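Side-chain contact in BB0689 (Borrelia burgdorferi, PDB 4D53), which is an outer surface lipoprotein of the bacterial CAP superfamily whose biochemical function is not established: residues R67-K70 with Y71-F75. Numbering follows the deposited sequence.
Sequences RIHK and YDQSF
Ile-68 and Phe-75 meet where the helix 64-69 of this CAP domain gives way, through an Asx turn at Asp-72 and a type I beta turn from Asp-72 to Phe-75, to strand 75-84, at one edge of the sheet. In Ile-68, chi1 -64° puts CG1 beside the backbone N and CG2 anti to it; CG2 reaches Phe-75 CD2 at 3.3 Å, the two side chains crossing at about a right angle. A branched apolar residue suits this buried side, where Ile-68 also touches Leu-38 of helix 36-52. Its carbonyl O accepts two backbone bonds as the chain leaves the helix: Asp-72 N, 2.9 Å from Ile-68 O, lies in the carbonyl plane, whereas Tyr-71 N approaches from above it.

His-69 bonds to the start of strand 75-84. Its chi1 of -78° swings the ring toward the following turn, where NE2 gives an almost straight bond (178°) to Phe-75 O at 2.7 Å. Histidine suits the place because its flat ring offers an N-H in its own plane, aimed at that carbonyl, and a face for the Gln-73 CG methylene, a CH-pi contact offset toward the rim. Within the turn, Asp-72 OD1 takes the backbone N of Ser-74, and OD2 forms a salt bridge with Arg-134.

Lys-70 runs extended beside Tyr-71, pointing the same way. A long aliphatic chain suits that ring face, while the phenol OH is hydrogen-bonded to Glu-44 OE1 of helix 36-52. Lys-70 CG sits 3.9 Å from the centroid of the Tyr-71 ring, over its centre.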
loop_
_atom_site.group_PDB
_atom_site.type_symbol
_atom_site.label_atom_id
_atom_site.label_comp_id
_atom_site.label_asym_id
_atom_site.label_seq_id
_atom_site.Cartn_x
_atom_site.Cartn_y
_atom_site.Cartn_z
ATOM N N ARG A 67 -9.854 1.108 -8.804
ATOM C CA ARG A 67 -8.877 0.103 -9.101
ATOM C C ARG A 67 -9.196 -1.197 -8.342
ATOM O O ARG A 67 -8.978 -2.270 -8.853
ATOM C CB ARG A 67 -7.452 0.575 -8.743
ATOM C CG ARG A 67 -6.973 1.575 -9.761
ATOM C CD ARG A 67 -5.521 1.948 -9.666
ATOM N NE ARG A 67 -5.204 2.615 -8.429
ATOM C CZ ARG A 67 -5.312 3.940 -8.220
ATOM N NH1 ARG A 67 -5.762 4.774 -9.136
ATOM N NH2 ARG A 67 -4.994 4.460 -7.053
ATOM N N ILE A 68 -9.654 -1.084 -7.106
ATOM C CA ILE A 68 -10.022 -2.278 -6.350
ATOM C C ILE A 68 -11.330 -2.893 -6.942
ATOM O O ILE A 68 -11.417 -4.117 -7.071
ATOM C CB ILE A 68 -10.229 -1.990 -4.859
ATOM C CG1 ILE A 68 -8.879 -1.530 -4.234
ATOM C CG2 ILE A 68 -10.721 -3.273 -4.152
ATOM C CD1 ILE A 68 -9.002 -0.825 -2.916
ATOM N N HIS A 69 -12.279 -2.046 -7.312
ATOM C CA HIS A 69 -13.558 -2.552 -7.881
ATOM C C HIS A 69 -13.409 -3.266 -9.195
ATOM O O HIS A 69 -14.291 -3.992 -9.599
ATOM C CB HIS A 69 -14.579 -1.478 -8.044
ATOM C CG HIS A 69 -15.246 -1.118 -6.782
ATOM N ND1 HIS A 69 -16.104 -0.047 -6.677
ATOM C CD2 HIS A 69 -15.140 -1.647 -5.545
ATOM C CE1 HIS A 69 -16.525 0.048 -5.430
ATOM N NE2 HIS A 69 -15.946 -0.906 -4.722
ATOM N N LYS A 70 -12.280 -3.128 -9.847
ATOM C CA LYS A 70 -12.034 -3.929 -11.031
ATOM C C LYS A 70 -11.962 -5.414 -10.733
ATOM O O LYS A 70 -12.258 -6.223 -11.589
ATOM C CB LYS A 70 -10.742 -3.466 -11.713
ATOM C CG LYS A 70 -10.062 -4.482 -12.600
ATOM C CD LYS A 70 -8.950 -3.830 -13.426
ATOM C CE LYS A 70 -8.290 -4.807 -14.394
ATOM N NZ LYS A 70 -7.103 -4.153 -15.025
ATOM N N TYR A 71 -11.533 -5.778 -9.530
ATOM C CA TYR A 71 -11.491 -7.146 -9.129
ATOM C C TYR A 71 -12.514 -7.502 -8.111
ATOM O O TYR A 71 -12.825 -8.690 -8.006
ATOM C CB TYR A 71 -10.153 -7.472 -8.555
ATOM C CG TYR A 71 -9.108 -7.371 -9.586
ATOM C CD1 TYR A 71 -9.087 -8.275 -10.652
ATOM C CD2 TYR A 71 -8.165 -6.351 -9.560
ATOM C CE1 TYR A 71 -8.137 -8.186 -11.640
ATOM C CE2 TYR A 71 -7.178 -6.275 -10.532
ATOM C CZ TYR A 71 -7.173 -7.196 -11.573
ATOM O OH TYR A 71 -6.257 -7.123 -12.591
ATOM N N ASP A 72 -13.018 -6.543 -7.329
ATOM C CA ASP A 72 -13.923 -6.911 -6.252
ATOM C C ASP A 72 -14.731 -5.760 -5.790
ATOM O O ASP A 72 -14.284 -4.862 -5.093
ATOM C CB ASP A 72 -13.152 -7.598 -5.104
ATOM C CG ASP A 72 -14.071 -8.139 -4.014
ATOM O OD1 ASP A 72 -15.261 -7.729 -3.943
ATOM O OD2 ASP A 72 -13.567 -8.897 -3.166
ATOM N N GLN A 73 -16.001 -5.800 -6.150
ATOM C CA GLN A 73 -16.854 -4.645 -6.020
ATOM C C GLN A 73 -17.413 -4.565 -4.625
ATOM O O GLN A 73 -17.986 -3.562 -4.267
ATOM C CB GLN A 73 -17.980 -4.768 -7.033
ATOM C CG GLN A 73 -18.096 -3.621 -7.994
ATOM C CD GLN A 73 -19.105 -3.982 -9.044
ATOM O OE1 GLN A 73 -18.789 -4.692 -9.989
ATOM N NE2 GLN A 73 -20.350 -3.558 -8.846
ATOM N N SER A 74 -17.193 -5.605 -3.820
ATOM C CA SER A 74 -17.732 -5.625 -2.460
ATOM C C SER A 74 -17.055 -4.656 -1.471
ATOM O O SER A 74 -17.640 -4.313 -0.447
ATOM C CB SER A 74 -17.749 -7.045 -1.891
ATOM O OG SER A 74 -16.451 -7.619 -1.812
ATOM N N PHE A 75 -15.851 -4.167 -1.787
ATOM C CA PHE A 75 -15.215 -3.126 -0.975
ATOM C C PHE A 75 -16.004 -1.835 -1.066
ATOM O O PHE A 75 -16.237 -1.306 -2.111
ATOM C CB PHE A 75 -13.746 -2.883 -1.404
ATOM C CG PHE A 75 -12.796 -3.979 -1.017
ATOM C CD1 PHE A 75 -12.206 -3.972 0.221
ATOM C CD2 PHE A 75 -12.471 -4.987 -1.900
ATOM C CE1 PHE A 75 -11.339 -4.970 0.606
ATOM C CE2 PHE A 75 -11.574 -5.990 -1.554
ATOM C CZ PHE A 75 -10.984 -5.964 -0.307
#